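Dye type peroxidase A (Streptomyces lividans 1326, PDB 6GZW) is a heme-containing dye-decolourising peroxidase that probably uses hydrogen peroxide to oxidise dyes and other reducing substrates. Local coordinates at residues Gly16-Gly21 / Arg198-Glu203; Pro20-Pro25 / Val323-Asp328; Phe304-Gly309 / Val315-Leu320; Asn177-Val182 / Asp231-Leu236. All coordinates share one frame; numbering follows the deposited sequence.

Contact 1 (Gly16-Gly21 / Arg198-Glu203); sequences GKHQPG and RIFVPE
His-18 and Phe-200 lay their rings face to face, the centroids 3.5 Å apart and the planes only 10° from parallel. The overlap is almost complete: His-18 CE1 sits over the centre of the phenyl ring, and the ND1 side of the imidazole runs along the CD1-CE1 bond, with His-18 ND1 3.4 Å from Phe-200 CE1. Each ring leaves its backbone in the same way, CG opposite the carbonyl carbon (chi1 -53° at His-18), and the two meet from facing segments. The imidazole cannot spin freely, because ND1 is also hydrogen-bonded to the backbone O of Asn-217. The pile continues beyond the pair. Ile-199 CG2 covers the centre of the other phenyl face, while Lys-17 CG lies against the rim of the other imidazole face. From there the lysine chain runs out fully extended to the solvent-exposed end of the contact, where Lys-17 NZ forms a salt bridge of 2.9 Å with Glu-203 OE1, coming in on the anti side of the carboxylate. The two charged side chains cross at about a right angle, meeting only near their ends. This aromatic stack, edged by a surface ion pair, fastens the loop ahead of strand 29-37, in the N-terminal half of the Dyp-type peroxidase fold, to the chain leaving helix 195-199 in the C-terminal half.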
# COMPACT_ATOMS: atom_id res chain seq x y z
N GLY A 16 6.51 23.81 -14.52
CA GLY A 16 6.39 23.49 -15.96
C GLY A 16 5.07 23.96 -16.59
O GLY A 16 4.18 24.49 -15.92
N LYS A 17 4.97 23.79 -17.90
CA LYS A 17 3.76 24.14 -18.63
C LYS A 17 2.54 23.34 -18.12
O LYS A 17 1.46 23.89 -17.93
CB LYS A 17 3.99 23.93 -20.13
CG LYS A 17 2.81 24.24 -21.02
CD LYS A 17 3.18 23.86 -22.45
CE LYS A 17 2.20 24.37 -23.49
NZ LYS A 17 2.72 24.10 -24.87
N HIS A 18 2.74 22.04 -17.90
CA HIS A 18 1.72 21.13 -17.38
C HIS A 18 2.06 20.73 -15.95
O HIS A 18 3.23 20.68 -15.59
CB HIS A 18 1.65 19.86 -18.25
CG HIS A 18 1.48 20.15 -19.71
ND1 HIS A 18 0.40 20.87 -20.20
CD2 HIS A 18 2.26 19.86 -20.78
CE1 HIS A 18 0.52 20.98 -21.51
NE2 HIS A 18 1.64 20.39 -21.89
N GLN A 19 1.03 20.45 -15.15
CA GLN A 19 1.27 19.86 -13.82
C GLN A 19 1.83 18.46 -13.97
O GLN A 19 1.45 17.75 -14.93
CB GLN A 19 -0.01 19.81 -13.02
CG GLN A 19 -0.46 21.14 -12.43
CD GLN A 19 -1.59 20.94 -11.43
OE1 GLN A 19 -1.35 20.40 -10.33
NE2 GLN A 19 -2.78 21.38 -11.77
N PRO A 20 2.69 18.04 -13.03
CA PRO A 20 3.15 16.65 -12.96
C PRO A 20 1.99 15.69 -12.60
O PRO A 20 0.92 16.12 -12.15
CB PRO A 20 4.19 16.69 -11.83
CG PRO A 20 3.64 17.70 -10.91
CD PRO A 20 3.07 18.78 -11.80
N GLY A 21 2.16 14.41 -12.87
CA GLY A 21 1.14 13.40 -12.58
C GLY A 21 0.14 13.11 -13.69
O GLY A 21 -0.90 12.51 -13.42
N ARG A 198 -5.61 15.95 -27.77
CA ARG A 198 -6.48 14.98 -27.07
C ARG A 198 -6.54 15.24 -25.56
O ARG A 198 -7.60 15.08 -24.96
CB ARG A 198 -6.01 13.56 -27.31
CG ARG A 198 -6.37 13.00 -28.67
CD ARG A 198 -5.55 11.78 -28.98
NE ARG A 198 -6.24 10.93 -29.95
CZ ARG A 198 -5.90 9.67 -30.23
NH1 ARG A 198 -4.86 9.09 -29.68
NH2 ARG A 198 -6.64 8.98 -31.08
N ILE A 199 -5.42 15.67 -25.00
CA ILE A 199 -5.19 15.61 -23.57
C ILE A 199 -5.20 16.99 -22.88
O ILE A 199 -5.64 17.07 -21.74
CB ILE A 199 -3.88 14.86 -23.30
CG1 ILE A 199 -3.89 13.46 -23.97
CG2 ILE A 199 -3.59 14.72 -21.80
CD1 ILE A 199 -5.14 12.65 -23.71
N PHE A 200 -4.76 18.06 -23.55
CA PHE A 200 -4.61 19.36 -22.88
C PHE A 200 -5.44 20.47 -23.49
O PHE A 200 -5.62 20.55 -24.72
CB PHE A 200 -3.15 19.79 -22.89
CG PHE A 200 -2.24 18.92 -22.06
CD1 PHE A 200 -2.36 18.88 -20.68
CD2 PHE A 200 -1.23 18.17 -22.66
CE1 PHE A 200 -1.51 18.07 -19.91
CE2 PHE A 200 -0.39 17.37 -21.91
CZ PHE A 200 -0.52 17.32 -20.53
N VAL A 201 -5.94 21.34 -22.61
CA VAL A 201 -6.61 22.56 -23.02
C VAL A 201 -5.53 23.42 -23.67
O VAL A 201 -4.41 23.47 -23.17
CB VAL A 201 -7.24 23.29 -21.79
CG1 VAL A 201 -7.84 24.65 -22.18
CG2 VAL A 201 -8.34 22.47 -21.15
N PRO A 202 -5.82 24.04 -24.84
CA PRO A 202 -4.78 24.81 -25.54
C PRO A 202 -4.27 26.06 -24.80
O PRO A 202 -4.93 26.53 -23.86
CB PRO A 202 -5.45 25.21 -26.88
CG PRO A 202 -6.88 24.88 -26.75
CD PRO A 202 -7.08 23.96 -25.59
N GLU A 203 -3.10 26.57 -25.21
CA GLU A 203 -2.52 27.80 -24.64
C GLU A 203 -3.46 28.98 -24.77
O GLU A 203 -3.50 29.81 -23.86
CB GLU A 203 -1.18 28.16 -25.30
CG GLU A 203 -0.01 27.28 -24.90
CD GLU A 203 1.28 27.67 -25.60
OE1 GLU A 203 2.05 26.76 -25.95
OE2 GLU A 203 1.52 28.88 -25.81

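Contact 2 (Pro20-Pro25 / Val323-Asp328); sequences PGITTP and VCWQAD
Ile-22 and Gly-21 meet strand 323-326 at one side chain, the indole of Trp-325. Val-323, already well within strand 316-326, makes a backbone hydrogen bond with Arg-302 on the neighbouring strand 300-310, and Cys-324 turns its sulfur to the face remote from the loop. Trp-325 then brings its ring toward the loop, a chi1 of -64° placing CG beside the backbone N. Ile-22 runs athwart the ring and sets one branch over a face: Ile-22 CG1 stands 3.6 Å from the centroid of the six-membered ring, almost on its normal, a CH-pi contact. The other branch follows the indole inward, with Ile-22 CG2 3.8 Å from Trp-325 CD2, while Ile-22 CD1 reaches out over Trp-325 CZ3. Strand 316-326 belongs to the large antiparallel sheet of this two-domain Dyp-type peroxidase, and Trp-325 also touches Thr-85, Trp-127 and Gln-129 on strands of the N-terminal half. At the ring edge, Trp-325 NE1 donates to water 1 at 3.2 Å, in the indole plane; the same water makes a weak bond to Gly-21 O. That carbonyl oxygen also approaches the ring obliquely, 3.6 Å from Trp-325 CZ2, and its residue is steadied by a hydrogen bond of 2.9 Å from Gly-21 N to Thr-24 OG1. If Trp-325 were an alanine, Ile-22 would probably face a gap in the buried interior and water 1 would lose its N-H donor. Next along, Gln-326 points back beside Cys-324, its NE2 hydrogen-bonded to Tyr-220 O and only weakly to the cysteine sulfur.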
# COMPACT_ATOMS: atom_id res chain seq x y z
N PRO A 20 2.69 18.04 -13.03
CA PRO A 20 3.15 16.65 -12.96
C PRO A 20 1.99 15.69 -12.60
O PRO A 20 0.92 16.12 -12.15
CB PRO A 20 4.19 16.69 -11.83
CG PRO A 20 3.64 17.70 -10.91
CD PRO A 20 3.07 18.78 -11.80
N GLY A 21 2.16 14.41 -12.87
CA GLY A 21 1.14 13.40 -12.58
C GLY A 21 0.14 13.11 -13.69
O GLY A 21 -0.90 12.51 -13.42
N ILE A 22 0.42 13.58 -14.91
CA ILE A 22 -0.43 13.37 -16.05
C ILE A 22 0.32 12.49 -17.04
O ILE A 22 -0.16 11.40 -17.39
CB ILE A 22 -0.89 14.70 -16.68
CG1 ILE A 22 -1.59 15.56 -15.62
CG2 ILE A 22 -1.86 14.45 -17.83
CD1 ILE A 22 -1.96 16.96 -16.09
N THR A 23 1.46 12.97 -17.52
CA THR A 23 2.34 12.21 -18.43
C THR A 23 3.47 11.50 -17.72
O THR A 23 4.15 10.68 -18.31
CB THR A 23 2.98 13.13 -19.51
OG1 THR A 23 3.73 14.19 -18.90
CG2 THR A 23 1.92 13.68 -20.40
N THR A 24 3.68 11.82 -16.44
CA THR A 24 4.64 11.16 -15.60
C THR A 24 4.45 9.64 -15.64
O THR A 24 3.30 9.19 -15.64
CB THR A 24 4.43 11.59 -14.14
OG1 THR A 24 4.35 13.00 -14.09
CG2 THR A 24 5.55 11.10 -13.25
N PRO A 25 5.55 8.87 -15.62
CA PRO A 25 5.41 7.43 -15.54
C PRO A 25 4.63 7.01 -14.32
O PRO A 25 4.58 7.73 -13.31
CB PRO A 25 6.83 6.94 -15.43
CG PRO A 25 7.64 7.98 -16.13
CD PRO A 25 6.97 9.25 -15.71
N VAL A 323 -8.02 6.52 -13.41
CA VAL A 323 -7.74 7.95 -13.47
C VAL A 323 -7.41 8.29 -14.90
O VAL A 323 -6.38 7.86 -15.43
CB VAL A 323 -6.55 8.33 -12.57
CG1 VAL A 323 -6.38 9.84 -12.54
CG2 VAL A 323 -6.77 7.82 -11.16
N CYS A 324 -8.29 9.02 -15.58
CA CYS A 324 -8.07 9.35 -16.99
C CYS A 324 -8.06 10.85 -17.19
O CYS A 324 -8.69 11.60 -16.44
CB CYS A 324 -9.10 8.71 -17.94
SG CYS A 324 -10.80 9.26 -17.70
N TRP A 325 -7.35 11.23 -18.25
CA TRP A 325 -7.00 12.61 -18.54
C TRP A 325 -7.42 12.92 -19.99
O TRP A 325 -7.14 12.13 -20.88
CB TRP A 325 -5.49 12.76 -18.38
CG TRP A 325 -5.00 12.53 -16.97
CD1 TRP A 325 -4.48 11.38 -16.42
CD2 TRP A 325 -4.97 13.52 -15.94
NE1 TRP A 325 -4.14 11.61 -15.10
CE2 TRP A 325 -4.42 12.92 -14.79
CE3 TRP A 325 -5.36 14.86 -15.89
CZ2 TRP A 325 -4.27 13.62 -13.60
CZ3 TRP A 325 -5.19 15.56 -14.71
CH2 TRP A 325 -4.68 14.92 -13.58
N GLN A 326 -8.10 14.05 -20.19
CA GLN A 326 -8.53 14.49 -21.51
C GLN A 326 -8.74 16.00 -21.54
O GLN A 326 -8.95 16.62 -20.49
CB GLN A 326 -9.85 13.80 -21.88
CG GLN A 326 -10.95 13.95 -20.85
CD GLN A 326 -11.16 12.72 -19.99
OE1 GLN A 326 -11.70 11.70 -20.47
NE2 GLN A 326 -10.76 12.80 -18.73
N ALA A 327 -8.70 16.60 -22.73
CA ALA A 327 -8.96 18.04 -22.87
C ALA A 327 -10.42 18.35 -22.63
O ALA A 327 -10.73 19.47 -22.25
CB ALA A 327 -8.53 18.55 -24.25
N ASP A 328 -11.31 17.39 -22.88
CA ASP A 328 -12.75 17.59 -22.73
C ASP A 328 -13.42 16.23 -22.41
O ASP A 328 -13.38 15.35 -23.26
CB ASP A 328 -13.30 18.16 -24.06
CG ASP A 328 -14.80 18.27 -24.09
OD1 ASP A 328 -15.49 18.04 -23.08
OD2 ASP A 328 -15.35 18.61 -25.19
O HOH W 1 -2.92 9.73 -12.87

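Contact 3 (Phe304-Gly309 / Val315-Leu320); sequences FSYHDG and VPDAGL
Tyr-306 holds CG between its own backbone N and carbonyl carbon (chi1 75°), which swings the phenol ring across to the facing strand over Gly-319. Asp-317, its CG turned away from the backbone N (chi1 -171°), sends its carboxylate to the edge of the same ring. Strands 300-310 and 316-326 form an antiparallel beta hairpin of the peroxidase's main sheet, and Ser-305 makes a backbone hydrogen bond with Phe-162 on strand 153-162. Tyr-306 and Gly-319 are a hydrogen-bonded pair, Tyr-306 N to Gly-319 O at 3.0 Å with a matching bond back, and toward the turn Asp-317 N reaches Gly-309 O at 2.7 Å. On the ring face, Gly-319 CA lies 3.9 Å from the Tyr-306 ring centroid, a CH-pi contact with no side chain in the way. At the edge, Asp-317 OD1 is 3.6 Å from Tyr-306 CE1, in the ring plane, with carboxylate and ring turned 81° apart. Water 3 joins the phenol OH to that carboxylate. Asp-317 OD2 and Asp-308 OD2 lie 4.4 Å apart, a closeness probably eased by Arg-225, which forms salt bridges with both and a cation-pi contact with Tyr-306. Were Tyr-306 replaced by an alanine, Gly-319 would probably lose its cover, Arg-225 its cation-pi partner and water 3 one of its anchors. On the opposite face, that of Ser-305 and His-307, Leu-320 touches the heme. Farther along it His-307 NE2 is hydrogen-bonded to Gln-158 of the second subunit, while His-307 ND1 meets Ala-318 CB at 3.6 Å, the methyl at the imidazole edge.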
# COMPACT_ATOMS: atom_id res chain seq x y z
N PHE A 304 -4.06 3.60 -10.46
CA PHE A 304 -3.48 2.78 -9.43
C PHE A 304 -4.43 1.62 -9.14
O PHE A 304 -5.65 1.78 -9.26
CB PHE A 304 -3.30 3.58 -8.14
CG PHE A 304 -2.39 4.77 -8.27
CD1 PHE A 304 -2.89 5.99 -8.67
CD2 PHE A 304 -1.04 4.68 -7.97
CE1 PHE A 304 -2.07 7.09 -8.79
CE2 PHE A 304 -0.21 5.79 -8.06
CZ PHE A 304 -0.73 6.99 -8.50
N SER A 305 -3.89 0.49 -8.72
CA SER A 305 -4.73 -0.61 -8.24
C SER A 305 -5.01 -0.38 -6.73
O SER A 305 -4.32 0.42 -6.09
CB SER A 305 -4.07 -1.97 -8.49
OG SER A 305 -3.98 -2.22 -9.89
N TYR A 306 -6.09 -0.97 -6.22
CA TYR A 306 -6.41 -0.88 -4.78
C TYR A 306 -6.87 -2.18 -4.22
O TYR A 306 -7.41 -3.07 -4.93
CB TYR A 306 -7.42 0.25 -4.49
CG TYR A 306 -8.88 -0.02 -4.87
CD1 TYR A 306 -9.78 -0.60 -3.98
CD2 TYR A 306 -9.37 0.33 -6.12
CE1 TYR A 306 -11.11 -0.84 -4.32
CE2 TYR A 306 -10.71 0.10 -6.47
CZ TYR A 306 -11.58 -0.45 -5.57
OH TYR A 306 -12.90 -0.67 -5.92
N HIS A 307 -6.62 -2.32 -2.94
CA HIS A 307 -7.15 -3.38 -2.11
C HIS A 307 -7.25 -2.88 -0.68
O HIS A 307 -6.24 -2.58 -0.08
CB HIS A 307 -6.26 -4.58 -2.15
CG HIS A 307 -6.67 -5.61 -1.15
ND1 HIS A 307 -7.86 -6.30 -1.25
CD2 HIS A 307 -6.10 -5.99 0.02
CE1 HIS A 307 -7.98 -7.09 -0.21
NE2 HIS A 307 -6.93 -6.93 0.58
N ASP A 308 -8.48 -2.78 -0.17
CA ASP A 308 -8.72 -2.23 1.16
C ASP A 308 -9.17 -3.26 2.18
O ASP A 308 -9.47 -2.92 3.33
CB ASP A 308 -9.66 -1.05 1.05
CG ASP A 308 -8.96 0.16 0.48
OD1 ASP A 308 -7.96 0.65 1.07
OD2 ASP A 308 -9.40 0.69 -0.53
N GLY A 309 -9.12 -4.52 1.81
CA GLY A 309 -9.45 -5.59 2.76
C GLY A 309 -10.66 -6.33 2.25
O GLY A 309 -11.03 -6.25 1.05
N VAL A 315 -15.65 -10.85 0.65
CA VAL A 315 -15.56 -10.26 -0.69
C VAL A 315 -14.45 -9.22 -0.65
O VAL A 315 -14.45 -8.35 0.24
CB VAL A 315 -16.89 -9.58 -1.11
CG1 VAL A 315 -16.76 -9.00 -2.51
CG2 VAL A 315 -18.02 -10.60 -1.08
N PRO A 316 -13.51 -9.29 -1.59
CA PRO A 316 -12.42 -8.29 -1.51
C PRO A 316 -12.85 -6.93 -2.00
O PRO A 316 -13.44 -6.79 -3.08
CB PRO A 316 -11.33 -8.88 -2.41
CG PRO A 316 -12.07 -9.72 -3.40
CD PRO A 316 -13.26 -10.28 -2.66
N ASP A 317 -12.53 -5.90 -1.22
CA ASP A 317 -12.72 -4.52 -1.67
C ASP A 317 -11.48 -4.10 -2.44
O ASP A 317 -10.61 -3.38 -1.95
CB ASP A 317 -12.99 -3.59 -0.48
CG ASP A 317 -13.39 -2.20 -0.94
OD1 ASP A 317 -13.75 -2.05 -2.11
OD2 ASP A 317 -13.34 -1.28 -0.14
N ALA A 318 -11.42 -4.57 -3.69
CA ALA A 318 -10.20 -4.49 -4.51
C ALA A 318 -10.58 -4.15 -5.92
O ALA A 318 -11.66 -4.53 -6.39
CB ALA A 318 -9.44 -5.78 -4.48
N GLY A 319 -9.69 -3.47 -6.62
CA GLY A 319 -10.01 -3.06 -7.97
C GLY A 319 -9.01 -2.09 -8.55
O GLY A 319 -7.80 -2.20 -8.34
N LEU A 320 -9.55 -1.13 -9.30
CA LEU A 320 -8.73 -0.12 -9.99
C LEU A 320 -9.20 1.26 -9.67
O LEU A 320 -10.42 1.53 -9.76
CB LEU A 320 -8.87 -0.35 -11.50
CG LEU A 320 -7.86 0.39 -12.40
CD1 LEU A 320 -6.49 -0.20 -12.30
CD2 LEU A 320 -8.37 0.32 -13.85
O HOH W 2 -6.36 -3.37 -10.68
O HOH W 3 -14.69 -0.60 -3.85

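Contact 4 (Asn177-Val182 / Asp231-Leu236); sequences NLMGQV and DDWEEL. With HEM (protoporphyrin IX containing Fe), chain C.
Met-179 sits inside a type I turn from Asn-177 to Gly-180, and Trp-233 begins a second type I turn, to Leu-236, as it closes helix 230-233. The first turn leads into the Gly-x-x-Asp-Gly motif of Dyp-type peroxidases, from Gly-180 to Gly-184, beside the heme. Asn-177 braces the turn from within: its OD1 accepts the N-H of Gln-181 and, weakly, that of Met-179, while Asn-177 ND2 donates to Gln-181 OE1 at 3.0 Å and also to Asp-183. Between the segments, Trp-233 NE1 donates to Met-179 O at 3.1 Å, meeting a lone pair in the carbonyl plane; Lys-249 is hydrogen-bonded to the same oxygen. A chi1 of 174° at Trp-233 extends the indole from the helix end, so that one of its faces meets the methionine side chain. Met-179 lies crosswise over it: Met-179 CG is 3.7 Å from the centroid of the five-membered ring of Trp-233, a CH-pi contact. Farther along its side chain, Met-179 SD stands 4.3 Å from the centroid of the Trp-233 six-membered ring, a Met-aromatic contact over the face. Gln-181 NE2 comes obliquely to the benzo side, 3.2 Å from Trp-233 CZ2, its amide turned 83° to the indole. Waters 4 and 5 bridge Leu-178 O to Glu-234 OE2, while Glu-234 OE1 forms a salt bridge with Arg-143 of the second subunit. On the heme side, Met-179 SD and Asn-177 ND2 rest near the same methyl group that Gln-181 OE1 approaches: Gln-181 OE1 to HEM CMB is 3.4 Å.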
# COMPACT_ATOMS: atom_id res chain seq x y z
N ASN A 177 -2.91 -5.19 -14.00
CA ASN A 177 -3.94 -4.84 -13.03
C ASN A 177 -4.33 -6.12 -12.24
O ASN A 177 -3.77 -7.20 -12.46
CB ASN A 177 -5.12 -4.16 -13.72
CG ASN A 177 -5.81 -5.07 -14.71
OD1 ASN A 177 -5.85 -6.28 -14.49
ND2 ASN A 177 -6.35 -4.51 -15.80
N LEU A 178 -5.30 -5.99 -11.33
CA LEU A 178 -5.61 -7.11 -10.43
C LEU A 178 -6.49 -8.17 -11.11
O LEU A 178 -6.73 -9.22 -10.54
CB LEU A 178 -6.22 -6.60 -9.14
CG LEU A 178 -5.39 -5.62 -8.27
CD1 LEU A 178 -6.13 -5.37 -6.95
CD2 LEU A 178 -4.02 -6.22 -8.07
N MET A 179 -6.96 -7.92 -12.32
CA MET A 179 -7.52 -8.99 -13.16
C MET A 179 -6.42 -9.78 -13.90
O MET A 179 -6.73 -10.76 -14.63
CB MET A 179 -8.54 -8.39 -14.15
CG MET A 179 -9.90 -8.15 -13.50
SD MET A 179 -10.98 -7.24 -14.61
CE MET A 179 -12.55 -7.75 -13.96
N GLY A 180 -5.16 -9.37 -13.75
CA GLY A 180 -4.04 -10.06 -14.37
C GLY A 180 -3.80 -9.68 -15.82
O GLY A 180 -2.94 -10.26 -16.49
N GLN A 181 -4.49 -8.65 -16.27
CA GLN A 181 -4.32 -8.15 -17.63
C GLN A 181 -3.11 -7.23 -17.79
O GLN A 181 -2.81 -6.44 -16.90
CB GLN A 181 -5.58 -7.40 -18.07
CG GLN A 181 -6.83 -8.26 -18.12
CD GLN A 181 -8.13 -7.58 -17.69
OE1 GLN A 181 -8.13 -6.41 -17.26
NE2 GLN A 181 -9.24 -8.33 -17.75
N VAL A 182 -2.47 -7.27 -18.96
CA VAL A 182 -1.59 -6.20 -19.38
C VAL A 182 -2.46 -4.95 -19.52
O VAL A 182 -3.49 -4.98 -20.19
CB VAL A 182 -0.87 -6.53 -20.70
CG1 VAL A 182 -0.03 -5.36 -21.19
CG2 VAL A 182 -0.01 -7.78 -20.56
N ASP A 231 -14.25 -12.52 -7.41
CA ASP A 231 -14.85 -13.83 -7.10
C ASP A 231 -15.49 -14.43 -8.36
O ASP A 231 -15.38 -15.62 -8.59
CB ASP A 231 -15.89 -13.74 -5.96
CG ASP A 231 -15.26 -13.52 -4.59
OD1 ASP A 231 -14.04 -13.72 -4.44
OD2 ASP A 231 -16.01 -13.15 -3.65
N ASP A 232 -16.13 -13.60 -9.18
CA ASP A 232 -16.72 -14.10 -10.43
C ASP A 232 -15.67 -14.18 -11.52
O ASP A 232 -15.65 -15.13 -12.29
CB ASP A 232 -17.85 -13.19 -10.90
CG ASP A 232 -18.98 -13.07 -9.90
OD1 ASP A 232 -19.33 -14.06 -9.23
OD2 ASP A 232 -19.50 -11.96 -9.76
N TRP A 233 -14.82 -13.16 -11.62
CA TRP A 233 -13.79 -13.11 -12.69
C TRP A 233 -12.88 -14.34 -12.68
O TRP A 233 -12.54 -14.91 -13.71
CB TRP A 233 -12.96 -11.83 -12.54
CG TRP A 233 -11.81 -11.73 -13.46
CD1 TRP A 233 -10.48 -11.86 -13.16
CD2 TRP A 233 -11.88 -11.44 -14.87
NE1 TRP A 233 -9.71 -11.67 -14.28
CE2 TRP A 233 -10.53 -11.42 -15.35
CE3 TRP A 233 -12.92 -11.18 -15.75
CZ2 TRP A 233 -10.22 -11.18 -16.69
CZ3 TRP A 233 -12.58 -10.94 -17.14
CH2 TRP A 233 -11.25 -10.94 -17.56
N GLU A 234 -12.46 -14.73 -11.48
CA GLU A 234 -11.48 -15.81 -11.32
C GLU A 234 -12.09 -17.18 -11.42
O GLU A 234 -11.38 -18.17 -11.34
CB GLU A 234 -10.69 -15.60 -10.02
CG GLU A 234 -9.88 -14.32 -10.12
CD GLU A 234 -9.26 -13.81 -8.84
OE1 GLU A 234 -9.43 -14.44 -7.78
OE2 GLU A 234 -8.58 -12.75 -8.91
N GLU A 235 -13.40 -17.25 -11.68
CA GLU A 235 -14.03 -18.53 -12.03
C GLU A 235 -14.15 -18.72 -13.55
O GLU A 235 -14.68 -19.72 -13.99
CB GLU A 235 -15.40 -18.63 -11.34
CG GLU A 235 -15.29 -18.75 -9.83
CD GLU A 235 -14.74 -20.08 -9.34
OE1 GLU A 235 -15.18 -21.15 -9.83
OE2 GLU A 235 -13.87 -20.10 -8.46
N LEU A 236 -13.64 -17.77 -14.33
CA LEU A 236 -13.71 -17.91 -15.79
C LEU A 236 -12.49 -18.67 -16.32
O LEU A 236 -11.39 -18.61 -15.76
CB LEU A 236 -13.75 -16.55 -16.47
CG LEU A 236 -14.91 -15.61 -16.12
CD1 LEU A 236 -14.72 -14.33 -16.92
CD2 LEU A 236 -16.27 -16.23 -16.37
CHA HEM C . -7.80 -0.60 -22.76
CHB HEM C . -8.78 -3.03 -18.69
CHC HEM C . -11.97 0.43 -17.48
CHD HEM C . -10.97 2.83 -21.52
C1A HEM C . -7.79 -1.56 -21.78
C2A HEM C . -7.03 -2.76 -21.82
C3A HEM C . -7.32 -3.43 -20.68
C4A HEM C . -8.26 -2.65 -19.93
CMA HEM C . -6.75 -4.75 -20.21
CAA HEM C . -6.09 -3.22 -22.93
CBA HEM C . -4.63 -2.80 -22.82
CGA HEM C . -4.46 -1.33 -23.02
O1A HEM C . -4.40 -0.81 -24.16
O2A HEM C . -4.41 -0.58 -22.01
C1B HEM C . -9.74 -2.27 -17.99
C2B HEM C . -10.24 -2.62 -16.70
C3B HEM C . -11.14 -1.67 -16.33
C4B HEM C . -11.17 -0.69 -17.46
CMB HEM C . -9.87 -3.84 -15.92
CAB HEM C . -11.88 -1.51 -15.06
CBB HEM C . -11.46 -1.98 -13.89
C1C HEM C . -12.02 1.37 -18.48
C2C HEM C . -12.86 2.51 -18.48
C3C HEM C . -12.58 3.19 -19.65
C4C HEM C . -11.55 2.46 -20.34
CMC HEM C . -13.87 2.90 -17.44
CAC HEM C . -13.20 4.42 -20.20
CBC HEM C . -14.41 4.92 -19.93
C1D HEM C . -9.96 2.07 -22.12
C2D HEM C . -9.33 2.55 -23.37
C3D HEM C . -8.44 1.60 -23.72
C4D HEM C . -8.56 0.54 -22.68
CMD HEM C . -9.58 3.87 -24.08
CAD HEM C . -7.54 1.64 -24.95
CBD HEM C . -8.26 1.14 -26.21
CGD HEM C . -7.36 1.27 -27.40
O1D HEM C . -6.67 0.28 -27.79
O2D HEM C . -7.29 2.36 -28.00
NA HEM C . -8.62 -1.54 -20.66
NB HEM C . -10.34 -1.15 -18.40
NC HEM C . -11.29 1.31 -19.62
ND HEM C . -9.55 0.83 -21.79
FE HEM C . -9.95 -0.14 -20.17
O HOH W 4 -6.54 -11.04 -8.23
O HOH W 5 -7.74 -11.96 -11.29
O HOH W 6 -8.57 0.88 -19.17

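From the N terminus, the loop ahead of strand 29-37 opens contacts 1 and 2 together, sharing Pro-20 and Gly-21. Contact 4 opens at 177-182 before contact 1 closes at 198-203, then closes at 231-236, so the two cross. Contact 3 follows as a short hairpin, and contact 2 closes last, at 323-328, enclosing both contacts 3 and 4. Contacts 1 and 2 tie the N-terminal loop to the C-terminal half, and they touch through Arg-198 and Ala-327. Contacts 3 and 4, their centres about 12 Å apart, meet at Leu-178 across the chain's centre from contact 1, where both also touch the second subunit. Strand 316-326 serves contacts 2 and 3.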